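Local structure of cycloalternan-forming enzyme (Listeria monocytogenes serovar 1/2a, 5F7U) at residues A[124-129]-A[135-140]; A[151-156]-A[176-181]; A[185-190]-A[196-201]; A[341-346]-A[726-731]. The protein binds glycans and magnesium ions and is a multidomain member of glycoside hydrolase family 31, built around a TIM barrel. The protein carries 1 engineered substitution. All blocks are in the same frame, centred on the assembly; numbering follows the deposited sequence.

In the fold
Contacts 1, 2 and 3 belong to the beta-rich N-terminal part of the chain and touch one another. Contacts 1 and 3 are antiparallel hairpins. They meet through Lys-200, Val-187 and Ile-198. Each puts mainly apolar side chains on one face and more polar ones on the other. Contact 2 lacks such pairing. It rests on an aromatic pair and a leucine against a glycine carbonyl, beside strands 148-153 and 179-182, which neighbour the two hairpins. Contact 4 stands apart, nearer the centre of the chain, its nearest atoms about 7 Å from contact 2. It joins a helix start to segment 726-731 by one amide-carboxylate bond and a glutamine packed on a proline. All four are partly buried.

Contact 1 (A[124-129]-A[135-140]); sequences VTSVVD and TLNMTA
The carbonyl oxygen of Asn-137 is gripped by two successive N-H groups at a classic beta bulge. Thr-125 N donates to Asn-137 O at 2.8 Å, while Ser-126 N gives the same oxygen a weak bond of 3.5 Å. The bulge adds one residue to strand 106-129 where it pairs with strand 134-140 in an antiparallel hairpin. Here the methyl groups of Thr-125 and Thr-139 also meet, CG2 to CG2 at 3.5 Å. Beyond the bulge the pairing is regular. Asn-137 N donates to Ser-126 O, and Val-128 and Thr-135 form a hydrogen-bonded pair.

Val-124, Val-127, Leu-136 and Met-138 share one face. Val-127 and Leu-136 lie side by side and point the same way, with Val-127 CG2 4.0 Å from Leu-136 CD2. Val-124 CG1 comes to 4.3 Å from Leu-136 CB. Leu-136 rests on Ile-198, and both valines rest on Lys-200, all against strand 194-200.

Ser-126, Val-128, Thr-135 and Asn-137 are on the other face, which is more polar. The Asn-137 amide is held at both ends, since its OD1 accepts from Lys-148 NZ and its ND2 donates across the hairpin. Val-128 CG2 lies against that amide, 3.6 Å from Asn-137 ND2. Ser-126 holds its OG between its own N and carbonyl carbon (chi1 71°). There the hydroxyl takes Asn-137 ND2 at 3.0 Å, tilted 20° from the amide plane.

Contact 2 (A[151-156]-A[176-181]); sequences LSFEDL and SGYTVE
Phe-153 brings CD2 and CE2 against Tyr-178, with Phe-153 CD2 3.7 Å from Tyr-178 CD2. This pair lies in the galactose mutarotase-like domain and joins the chain of strand 148-153 to that of strand 179-182. The two rings are oblique to each other, with planes at 36°. The overlap also takes in the base of the tyrosine, as Phe-153 CE2 is 3.7 Å from Tyr-178 CB. Both side chains are buried.

Tyr-178 holds its ring between its own N and carbonyl carbon (chi1 61°), which turns the ring so that CD2 meets the phenylalanine. Its hydroxyl is tied down as well, by a hydrogen bond to Asp-129 OD1 of the neighbouring hairpin. Phe-153 has further apolar company in Leu-159, Val-189 and Leu-194, so the pair is part of a larger apolar cluster among these strands.

The second touch lies nearer the surface. Gly-177 is the centre of an inverse gamma turn, closed by a weak bond from Tyr-178 N to Ser-176 O. Leu-156 CD2 comes to the carbonyl of the glycine, 3.6 Å from Gly-177 O. The chain turns a corner at Glu-154, two residues before the leucine. The leucine backbone is held locally: Leu-156 N donates to Asp-155 OD1 at 2.8 Å, from above the carboxylate plane.

Contact 3 (A[185-190]-A[196-201]); sequences EKVTVT and IEIQKS
Backbone hydrogen bonds join strands 186-190 and 196-200 into an antiparallel hairpin of the galactose mutarotase-like domain. Val-187 and Ile-198 form one hydrogen-bonded pair. Val-189 and Ile-196 form the next, with Ile-196 N 2.7 Å from Val-189 O. Between these pairs, Thr-188 CA makes a CA-H...O contact with Ile-196 O at 3.2 Å. At the open end, Lys-200 N donates to Glu-185 O at 2.9 Å, well tilted from the carbonyl plane. A water accepts from Ser-201 N at 2.9 Å and also lies close to Glu-185 O.

The apolar contacts are on the face of Val-187, Val-189, Ile-196 and Ile-198. Val-187 and Ile-198 lie side by side and point the same way, with Val-187 CG1 3.8 Å from Ile-198 CB. Val-189 meets Ile-196 CB to CB at 4.1 Å. From strand 148-153, Phe-153 touches Val-189 and Leu-151 touches Ile-198. Lys-200 runs along the side of Val-187, its CE 4.2 Å from Val-187 CB, and sends its ammonium to Asp-182 and Thr-183 O.

The charge pair across the hairpin is on the opposite face. Lys-186 has CG anti to its N (chi1 -169°) and an extended chain, which carries NZ diagonally across to Glu-197. The salt bridge, Lys-186 NZ to Glu-197 OE1 at 2.8 Å, meets the carboxylate from 43° above its plane.

The hairpin is thus two-sided: aliphatic contacts serve the buried face, and the charge pair, on a more open face, is probably partly screened by solvent.

Contact 4 (A[341-346]-A[726-731]); sequences KDQNDI and DYPEDV
Asn-344 (chi1 -66°) and Asp-726 (chi1 -72°) both turn CG to the side opposite the carbonyl carbon, and their polar ends meet. Asn-344 lies in the first turn of helix 343-354, two residues after the N-cap Asp-342. Asp-726 belongs to segment 726-731 of the family 31 C-terminal domain, so residues far apart in sequence are joined. Asn-344 ND2 donates to Asp-726 OD1 at 3.0 Å. The acceptor lies in the amide plane, but the donor comes from above the carboxylate. The two flat groups are nearly perpendicular, at 89°. Asp-726 also forms a salt bridge with Arg-721 through OD2, which probably fixes the carboxylate for Asn-344.

Beside this bond, Gln-343 bends at chi2 and slides past the ring of Pro-728. Gln-343 CG is 3.6 Å from Pro-728 CG and 3.7 Å from Pro-728 CB. The amide beyond is turned to another partner, with NE2 donating to Ser-293 O. Pro-728 itself sits in a type I turn from Tyr-727 to Asp-730.

The helix start is held by its own residues. Lys-341 N donates to Asp-345 OD2 at 2.9 Å, and Asp-345 N makes the capping bond to Asp-342 OD1, also at 2.9 Å.

Contact 1 (A[124-129]-A[135-140])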
loop_
_atom_site.group_PDB
_atom_site.type_symbol
_atom_site.label_atom_id
_atom_site.label_comp_id
_atom_site.label_asym_id
_atom_site.label_seq_id
_atom_site.Cartn_x
_atom_site.Cartn_y
_atom_site.Cartn_z
ATOM N N VAL A 124 24.487 5.795 31.714
ATOM C CA VAL A 124 25.643 5.234 30.988
ATOM C C VAL A 124 26.855 5.366 31.907
ATOM O O VAL A 124 27.209 6.482 32.300
ATOM C CB VAL A 124 25.906 5.982 29.659
ATOM C CG1 VAL A 124 27.139 5.426 28.943
ATOM C CG2 VAL A 124 24.677 5.904 28.753
ATOM N N THR A 125 27.474 4.241 32.263
ATOM C CA THR A 125 28.649 4.260 33.124
ATOM C C THR A 125 29.954 4.238 32.337
ATOM O O THR A 125 30.969 4.744 32.813
ATOM C CB THR A 125 28.639 3.117 34.163
ATOM O OG1 THR A 125 28.602 1.859 33.491
ATOM C CG2 THR A 125 27.432 3.222 35.048
ATOM N N SER A 126 29.925 3.652 31.143
ATOM C CA SER A 126 31.081 3.680 30.252
ATOM C C SER A 126 30.678 3.397 28.814
ATOM O O SER A 126 29.634 2.780 28.542
ATOM C CB SER A 126 32.187 2.714 30.713
ATOM O OG SER A 126 31.829 1.353 30.519
ATOM N N VAL A 127 31.530 3.868 27.908
ATOM C CA VAL A 127 31.348 3.730 26.469
ATOM C C VAL A 127 32.551 2.931 25.954
ATOM O O VAL A 127 33.696 3.272 26.253
ATOM C CB VAL A 127 31.310 5.127 25.781
ATOM C CG1 VAL A 127 31.182 5.010 24.265
ATOM C CG2 VAL A 127 30.184 5.981 26.339
ATOM N N VAL A 128 32.287 1.867 25.203
ATOM C CA VAL A 128 33.347 1.062 24.589
ATOM C C VAL A 128 33.134 1.105 23.069
ATOM O O VAL A 128 32.109 0.650 22.564
ATOM C CB VAL A 128 33.326 -0.398 25.099
ATOM C CG1 VAL A 128 34.430 -1.202 24.434
ATOM C CG2 VAL A 128 33.472 -0.457 26.621
ATOM N N ASP A 129 34.095 1.683 22.351
ATOM C CA ASP A 129 33.982 1.789 20.906
ATOM C C ASP A 129 34.805 0.671 20.295
ATOM O O ASP A 129 36.043 0.652 20.411
ATOM C CB ASP A 129 34.455 3.167 20.425
ATOM C CG ASP A 129 34.371 3.324 18.911
ATOM O OD1 ASP A 129 34.021 2.347 18.198
ATOM O OD2 ASP A 129 34.672 4.432 18.439
ATOM N N THR A 135 29.417 -0.030 22.472
ATOM C CA THR A 135 28.677 -0.550 23.624
ATOM C C THR A 135 28.498 0.558 24.636
ATOM O O THR A 135 29.475 1.205 25.035
ATOM C CB THR A 135 29.466 -1.684 24.310
ATOM O OG1 THR A 135 29.724 -2.714 23.351
ATOM C CG2 THR A 135 28.717 -2.258 25.544
ATOM N N LEU A 136 27.262 0.750 25.089
ATOM C CA LEU A 136 27.024 1.622 26.239
ATOM C C LEU A 136 26.749 0.725 27.436
ATOM O O LEU A 136 25.749 0.019 27.458
ATOM C CB LEU A 136 25.833 2.556 25.969
ATOM C CG LEU A 136 25.844 3.394 24.678
ATOM C CD1 LEU A 136 24.586 4.259 24.591
ATOM C CD2 LEU A 136 27.074 4.280 24.584
ATOM N N ASN A 137 27.667 0.718 28.400
ATOM C CA ASN A 137 27.474 -0.030 29.639
ATOM C C ASN A 137 26.603 0.797 30.556
ATOM O O ASN A 137 26.889 1.981 30.783
ATOM C CB ASN A 137 28.825 -0.353 30.269
ATOM C CG ASN A 137 29.602 -1.373 29.461
ATOM O OD1 ASN A 137 29.149 -2.501 29.279
ATOM N ND2 ASN A 137 30.769 -0.990 28.991
ATOM N N MET A 138 25.550 0.183 31.090
ATOM C CA MET A 138 24.529 0.927 31.808
ATOM C C MET A 138 24.242 0.400 33.202
ATOM O O MET A 138 24.485 -0.776 33.495
ATOM C CB MET A 138 23.239 0.935 30.990
ATOM C CG MET A 138 23.364 1.732 29.712
ATOM S SD MET A 138 22.097 1.307 28.516
ATOM C CE MET A 138 22.118 2.817 27.555
ATOM N N THR A 139 23.738 1.286 34.058
ATOM C CA THR A 139 23.132 0.872 35.334
ATOM C C THR A 139 21.628 0.762 35.114
ATOM O O THR A 139 21.102 1.257 34.112
ATOM C CB THR A 139 23.416 1.831 36.489
ATOM O OG1 THR A 139 23.149 3.173 36.069
ATOM C CG2 THR A 139 24.860 1.693 36.929
ATOM N N ALA A 140 20.953 0.086 36.033
ATOM C CA ALA A 140 19.510 -0.108 35.975
ATOM C C ALA A 140 18.846 0.549 37.184
ATOM O O ALA A 140 19.452 0.698 38.251
ATOM C CB ALA A 140 19.181 -1.594 35.917
#

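Contact 2 (A[151-156]-A[176-181])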
loop_
_atom_site.group_PDB
_atom_site.type_symbol
_atom_site.label_atom_id
_atom_site.label_comp_id
_atom_site.label_asym_id
_atom_site.label_seq_id
_atom_site.Cartn_x
_atom_site.Cartn_y
_atom_site.Cartn_z
ATOM N N LEU A 151 25.123 0.066 19.794
ATOM C CA LEU A 151 24.786 0.931 18.668
ATOM C C LEU A 151 25.628 0.504 17.484
ATOM O O LEU A 151 26.828 0.292 17.622
ATOM C CB LEU A 151 25.089 2.400 18.987
ATOM C CG LEU A 151 24.627 3.002 20.314
ATOM C CD1 LEU A 151 25.048 4.458 20.418
ATOM C CD2 LEU A 151 23.119 2.889 20.475
ATOM N N SER A 152 24.983 0.394 16.325
ATOM C CA SER A 152 25.682 0.127 15.084
ATOM C C SER A 152 24.973 0.852 13.952
ATOM O O SER A 152 23.822 1.290 14.098
ATOM C CB SER A 152 25.769 -1.384 14.800
ATOM O OG SER A 152 24.477 -1.974 14.717
ATOM N N PHE A 153 25.660 0.965 12.819
ATOM C CA PHE A 153 25.093 1.638 11.656
ATOM C C PHE A 153 24.819 0.655 10.547
ATOM O O PHE A 153 25.731 0.142 9.933
ATOM C CB PHE A 153 26.030 2.777 11.207
ATOM C CG PHE A 153 26.067 3.919 12.179
ATOM C CD1 PHE A 153 25.047 4.876 12.187
ATOM C CD2 PHE A 153 27.082 4.003 13.149
ATOM C CE1 PHE A 153 25.054 5.925 13.117
ATOM C CE2 PHE A 153 27.089 5.045 14.076
ATOM C CZ PHE A 153 26.075 6.007 14.061
ATOM N N GLU A 154 23.544 0.383 10.299
ATOM C CA GLU A 154 23.155 -0.403 9.125
ATOM C C GLU A 154 23.607 0.330 7.849
ATOM O O GLU A 154 24.042 -0.292 6.886
ATOM C CB GLU A 154 21.640 -0.669 9.152
ATOM C CG GLU A 154 21.126 -1.618 8.068
ATOM C CD GLU A 154 20.900 -0.953 6.723
ATOM O OE1 GLU A 154 20.696 0.280 6.680
ATOM O OE2 GLU A 154 20.938 -1.645 5.688
ATOM N N ASP A 155 23.509 1.657 7.878
ATOM C CA ASP A 155 24.199 2.526 6.928
ATOM C C ASP A 155 24.480 3.832 7.648
ATOM O O ASP A 155 24.068 4.011 8.795
ATOM C CB ASP A 155 23.361 2.731 5.633
ATOM C CG ASP A 155 24.200 3.183 4.424
ATOM O OD1 ASP A 155 25.433 3.473 4.535
ATOM O OD2 ASP A 155 23.622 3.266 3.310
ATOM N N LEU A 156 25.194 4.749 7.004
ATOM C CA LEU A 156 25.565 5.989 7.683
ATOM C C LEU A 156 24.344 6.830 8.091
ATOM O O LEU A 156 24.442 7.692 8.956
ATOM C CB LEU A 156 26.570 6.781 6.849
ATOM C CG LEU A 156 27.874 6.017 6.534
ATOM C CD1 LEU A 156 28.818 6.932 5.778
ATOM C CD2 LEU A 156 28.529 5.482 7.810
ATOM N N SER A 176 31.789 1.311 9.754
ATOM C CA SER A 176 32.823 1.902 10.597
ATOM C C SER A 176 32.973 3.409 10.427
ATOM O O SER A 176 33.738 4.050 11.162
ATOM C CB SER A 176 34.175 1.230 10.314
ATOM O OG SER A 176 34.144 -0.108 10.755
ATOM N N GLY A 177 32.237 3.976 9.478
ATOM C CA GLY A 177 32.368 5.399 9.146
ATOM C C GLY A 177 31.718 6.348 10.137
ATOM O O GLY A 177 30.946 7.223 9.746
ATOM N N TYR A 178 32.022 6.183 11.418
ATOM C CA TYR A 178 31.525 7.101 12.433
ATOM C C TYR A 178 32.679 7.647 13.264
ATOM O O TYR A 178 33.781 7.083 13.261
ATOM C CB TYR A 178 30.461 6.418 13.325
ATOM C CG TYR A 178 30.967 5.207 14.081
ATOM C CD1 TYR A 178 31.638 5.353 15.307
ATOM C CD2 TYR A 178 30.770 3.914 13.579
ATOM C CE1 TYR A 178 32.119 4.241 15.996
ATOM C CE2 TYR A 178 31.236 2.783 14.267
ATOM C CZ TYR A 178 31.894 2.959 15.478
ATOM O OH TYR A 178 32.370 1.885 16.189
ATOM N N THR A 179 32.429 8.748 13.965
ATOM C CA THR A 179 33.376 9.268 14.940
ATOM C C THR A 179 32.666 9.448 16.272
ATOM O O THR A 179 31.442 9.586 16.326
ATOM C CB THR A 179 34.078 10.561 14.467
ATOM O OG1 THR A 179 33.103 11.557 14.164
ATOM C CG2 THR A 179 34.868 10.305 13.213
ATOM N N VAL A 180 33.434 9.394 17.354
ATOM C CA VAL A 180 32.868 9.443 18.697
ATOM C C VAL A 180 33.545 10.583 19.442
ATOM O O VAL A 180 34.774 10.733 19.366
ATOM C CB VAL A 180 33.091 8.113 19.466
ATOM C CG1 VAL A 180 32.492 8.160 20.866
ATOM C CG2 VAL A 180 32.509 6.930 18.709
ATOM N N GLU A 181 32.739 11.367 20.149
ATOM C CA GLU A 181 33.219 12.362 21.094
ATOM C C GLU A 181 32.651 11.985 22.457
ATOM O O GLU A 181 31.469 12.220 22.730
ATOM C CB GLU A 181 32.761 13.756 20.666
ATOM C CG GLU A 181 33.205 14.880 21.588
ATOM C CD GLU A 181 34.665 15.273 21.412
ATOM O OE1 GLU A 181 35.417 14.563 20.708
ATOM O OE2 GLU A 181 35.062 16.310 21.985
#

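Contact 3 (A[185-190]-A[196-201])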
loop_
_atom_site.group_PDB
_atom_site.type_symbol
_atom_site.label_atom_id
_atom_site.label_comp_id
_atom_site.label_asym_id
_atom_site.label_seq_id
_atom_site.Cartn_x
_atom_site.Cartn_y
_atom_site.Cartn_z
ATOM N N GLU A 185 29.864 13.771 30.669
ATOM C CA GLU A 185 28.412 13.915 30.760
ATOM C C GLU A 185 27.654 13.397 29.542
ATOM O O GLU A 185 26.448 13.185 29.619
ATOM C CB GLU A 185 28.023 15.377 31.004
ATOM C CG GLU A 185 28.750 16.051 32.165
ATOM C CD GLU A 185 30.016 16.809 31.740
ATOM O OE1 GLU A 185 30.691 16.419 30.738
ATOM O OE2 GLU A 185 30.344 17.814 32.424
ATOM N N LYS A 186 28.354 13.223 28.421
ATOM C CA LYS A 186 27.691 13.034 27.127
ATOM C C LYS A 186 28.590 12.269 26.165
ATOM O O LYS A 186 29.801 12.404 26.211
ATOM C CB LYS A 186 27.385 14.413 26.549
ATOM C CG LYS A 186 26.474 14.433 25.342
ATOM C CD LYS A 186 26.454 15.845 24.784
ATOM C CE LYS A 186 25.431 15.943 23.673
ATOM N NZ LYS A 186 25.287 17.353 23.231
ATOM N N VAL A 187 27.990 11.461 25.293
ATOM C CA VAL A 187 28.731 10.878 24.172
ATOM C C VAL A 187 27.975 11.231 22.894
ATOM O O VAL A 187 26.751 11.119 22.858
ATOM C CB VAL A 187 28.989 9.348 24.342
ATOM C CG1 VAL A 187 27.701 8.575 24.620
ATOM C CG2 VAL A 187 29.735 8.773 23.145
ATOM N N THR A 188 28.714 11.694 21.884
ATOM C CA THR A 188 28.134 12.039 20.592
ATOM C C THR A 188 28.751 11.149 19.537
ATOM O O THR A 188 29.969 11.035 19.458
ATOM C CB THR A 188 28.344 13.526 20.259
ATOM O OG1 THR A 188 27.778 14.315 21.312
ATOM C CG2 THR A 188 27.682 13.899 18.911
ATOM N N VAL A 189 27.882 10.528 18.739
ATOM C CA VAL A 189 28.286 9.627 17.660
ATOM C C VAL A 189 27.850 10.260 16.349
ATOM O O VAL A 189 26.670 10.550 16.158
ATOM C CB VAL A 189 27.682 8.224 17.839
ATOM C CG1 VAL A 189 28.230 7.257 16.800
ATOM C CG2 VAL A 189 27.990 7.707 19.242
ATOM N N THR A 190 28.816 10.456 15.466
ATOM C CA THR A 190 28.617 11.243 14.260
ATOM C C THR A 190 28.965 10.456 13.003
ATOM O O THR A 190 30.000 9.794 12.941
ATOM C CB THR A 190 29.461 12.527 14.376
ATOM O OG1 THR A 190 29.003 13.251 15.527
ATOM C CG2 THR A 190 29.356 13.400 13.125
ATOM N N ILE A 196 24.236 11.539 16.762
ATOM C CA ILE A 196 23.535 10.857 17.852
ATOM C C ILE A 196 24.066 11.404 19.171
ATOM O O ILE A 196 25.225 11.165 19.507
ATOM C CB ILE A 196 23.707 9.320 17.787
ATOM C CG1 ILE A 196 23.421 8.775 16.369
ATOM C CG2 ILE A 196 22.828 8.634 18.845
ATOM C CD1 ILE A 196 22.069 9.166 15.776
ATOM N N GLU A 197 23.229 12.167 19.881
ATOM C CA GLU A 197 23.637 12.824 21.121
ATOM C C GLU A 197 23.057 12.071 22.294
ATOM O O GLU A 197 21.828 12.009 22.451
ATOM C CB GLU A 197 23.145 14.269 21.163
ATOM C CG GLU A 197 23.774 15.186 20.143
ATOM C CD GLU A 197 23.273 16.612 20.266
ATOM O OE1 GLU A 197 23.192 17.146 21.402
ATOM O OE2 GLU A 197 22.977 17.204 19.216
ATOM N N ILE A 198 23.933 11.505 23.121
ATOM C CA ILE A 198 23.494 10.658 24.241
ATOM C C ILE A 198 23.964 11.277 25.560
ATOM O O ILE A 198 25.155 11.288 25.841
ATOM C CB ILE A 198 24.015 9.208 24.100
ATOM C CG1 ILE A 198 23.508 8.573 22.794
ATOM C CG2 ILE A 198 23.606 8.339 25.293
ATOM C CD1 ILE A 198 24.432 7.497 22.290
ATOM N N GLN A 199 23.025 11.802 26.340
ATOM C CA GLN A 199 23.343 12.216 27.720
ATOM C C GLN A 199 23.566 10.957 28.550
ATOM O O GLN A 199 22.918 9.935 28.304
ATOM C CB GLN A 199 22.244 13.101 28.322
ATOM C CG GLN A 199 22.112 14.498 27.696
ATOM C CD GLN A 199 23.355 15.407 27.810
ATOM O OE1 GLN A 199 24.150 15.325 28.763
ATOM N NE2 GLN A 199 23.517 16.295 26.827
ATOM N N LYS A 200 24.511 11.010 29.491
ATOM C CA LYS A 200 24.867 9.824 30.258
ATOM C C LYS A 200 24.133 9.666 31.583
ATOM O O LYS A 200 23.947 8.553 32.040
ATOM C CB LYS A 200 26.370 9.775 30.515
ATOM C CG LYS A 200 27.191 9.538 29.261
ATOM C CD LYS A 200 28.638 9.350 29.659
ATOM C CE LYS A 200 29.502 9.042 28.458
ATOM N NZ LYS A 200 30.915 8.868 28.913
ATOM N N SER A 201 23.734 10.769 32.209
ATOM C CA SER A 201 23.160 10.707 33.545
ATOM C C SER A 201 22.034 11.732 33.719
ATOM O O SER A 201 22.314 12.895 34.000
ATOM C CB SER A 201 24.261 10.890 34.599
ATOM O OG SER A 201 23.722 10.781 35.911
HETATM O O HOH W 1 24.487 13.545 31.682
#

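Contact 4 (A[341-346]-A[726-731])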
loop_
_atom_site.group_PDB
_atom_site.type_symbol
_atom_site.label_atom_id
_atom_site.label_comp_id
_atom_site.label_asym_id
_atom_site.label_seq_id
_atom_site.Cartn_x
_atom_site.Cartn_y
_atom_site.Cartn_z
ATOM N N LYS A 341 17.602 10.344 2.286
ATOM C CA LYS A 341 17.649 11.547 1.443
ATOM C C LYS A 341 16.284 12.240 1.413
ATOM O O LYS A 341 16.192 13.476 1.323
ATOM C CB LYS A 341 18.094 11.187 0.016
ATOM C CG LYS A 341 19.479 10.538 -0.054
ATOM C CD LYS A 341 19.920 10.212 -1.493
ATOM C CE LYS A 341 19.490 8.814 -1.974
ATOM N NZ LYS A 341 20.125 7.700 -1.194
ATOM N N ASP A 342 15.238 11.421 1.497
ATOM C CA ASP A 342 13.850 11.872 1.547
ATOM C C ASP A 342 12.963 10.750 2.112
ATOM O O ASP A 342 13.487 9.721 2.535
ATOM C CB ASP A 342 13.382 12.385 0.162
ATOM C CG ASP A 342 13.400 11.328 -0.936
ATOM O OD1 ASP A 342 13.198 10.116 -0.694
ATOM O OD2 ASP A 342 13.529 11.747 -2.116
ATOM N N GLN A 343 11.634 10.925 2.132
ATOM C CA GLN A 343 10.769 9.934 2.809
ATOM C C GLN A 343 10.764 8.596 2.094
ATOM O O GLN A 343 10.698 7.538 2.732
ATOM C CB GLN A 343 9.318 10.426 2.947
ATOM C CG GLN A 343 9.203 11.770 3.662
ATOM C CD GLN A 343 9.625 11.683 5.122
ATOM O OE1 GLN A 343 10.780 11.954 5.474
ATOM N NE2 GLN A 343 8.687 11.321 5.980
ATOM N N ASN A 344 10.841 8.652 0.760
ATOM C CA ASN A 344 10.855 7.426 -0.006
ATOM C C ASN A 344 12.154 6.664 0.148
ATOM O O ASN A 344 12.164 5.424 0.105
ATOM C CB ASN A 344 10.534 7.732 -1.459
ATOM C CG ASN A 344 9.122 8.239 -1.616
ATOM O OD1 ASN A 344 8.180 7.599 -1.132
ATOM N ND2 ASN A 344 8.968 9.416 -2.226
ATOM N N ASP A 345 13.227 7.410 0.381
ATOM C CA ASP A 345 14.523 6.811 0.682
ATOM C C ASP A 345 14.521 6.135 2.055
ATOM O O ASP A 345 15.209 5.119 2.243
ATOM C CB ASP A 345 15.630 7.851 0.615
ATOM C CG ASP A 345 16.999 7.220 0.517
ATOM O OD1 ASP A 345 17.132 6.262 -0.274
ATOM O OD2 ASP A 345 17.912 7.680 1.227
ATOM N N ILE A 346 13.732 6.666 2.999
ATOM C CA ILE A 346 13.571 6.006 4.305
ATOM C C ILE A 346 12.925 4.637 4.088
ATOM O O ILE A 346 13.393 3.628 4.627
ATOM C CB ILE A 346 12.768 6.879 5.299
ATOM C CG1 ILE A 346 13.625 8.094 5.709
ATOM C CG2 ILE A 346 12.288 6.072 6.513
ATOM C CD1 ILE A 346 12.847 9.175 6.462
ATOM N N ASP A 726 5.900 12.448 -0.445
ATOM C CA ASP A 726 6.677 13.273 -1.380
ATOM C C ASP A 726 6.887 14.704 -0.882
ATOM O O ASP A 726 7.825 15.418 -1.341
ATOM C CB ASP A 726 6.011 13.311 -2.766
ATOM C CG ASP A 726 6.120 11.998 -3.532
ATOM O OD1 ASP A 726 6.510 10.957 -2.964
ATOM O OD2 ASP A 726 5.804 12.022 -4.742
ATOM N N TYR A 727 6.021 15.139 0.032
ATOM C CA TYR A 727 6.011 16.546 0.507
ATOM C C TYR A 727 5.899 16.606 2.035
ATOM O O TYR A 727 4.904 17.108 2.566
ATOM C CB TYR A 727 4.882 17.341 -0.168
ATOM C CG TYR A 727 4.919 17.268 -1.666
ATOM C CD1 TYR A 727 5.733 18.128 -2.415
ATOM C CD2 TYR A 727 4.176 16.302 -2.342
ATOM C CE1 TYR A 727 5.781 18.031 -3.804
ATOM C CE2 TYR A 727 4.207 16.214 -3.727
ATOM C CZ TYR A 727 5.021 17.071 -4.445
ATOM O OH TYR A 727 5.047 16.948 -5.827
ATOM N N PRO A 728 6.925 16.095 2.755
ATOM C CA PRO A 728 6.746 15.953 4.199
ATOM C C PRO A 728 6.687 17.258 4.979
ATOM O O PRO A 728 6.108 17.275 6.070
ATOM C CB PRO A 728 7.970 15.138 4.630
ATOM C CG PRO A 728 8.981 15.374 3.558
ATOM C CD PRO A 728 8.185 15.461 2.301
ATOM N N GLU A 729 7.251 18.328 4.421
ATOM C CA GLU A 729 7.240 19.631 5.108
ATOM C C GLU A 729 5.966 20.409 4.856
ATOM O O GLU A 729 5.709 21.413 5.530
ATOM C CB GLU A 729 8.419 20.486 4.661
ATOM C CG GLU A 729 9.764 19.860 4.970
ATOM C CD GLU A 729 10.899 20.808 4.710
ATOM O OE1 GLU A 729 10.716 21.765 3.913
ATOM O OE2 GLU A 729 11.960 20.609 5.319
ATOM N N ASP A 730 5.173 19.956 3.894
ATOM C CA ASP A 730 3.969 20.674 3.488
ATOM C C ASP A 730 2.838 20.419 4.470
ATOM O O ASP A 730 2.258 19.333 4.491
ATOM C CB ASP A 730 3.565 20.272 2.075
ATOM C CG ASP A 730 2.468 21.170 1.497
ATOM O OD1 ASP A 730 1.575 21.629 2.255
ATOM O OD2 ASP A 730 2.494 21.399 0.274
ATOM N N VAL A 731 2.510 21.446 5.254
ATOM C CA VAL A 731 1.495 21.303 6.314
ATOM C C VAL A 731 0.119 20.867 5.798
ATOM O O VAL A 731 -0.662 20.247 6.538
ATOM C CB VAL A 731 1.389 22.553 7.218
ATOM C CG1 VAL A 731 2.709 22.767 7.942
ATOM C CG2 VAL A 731 1.009 23.784 6.418
#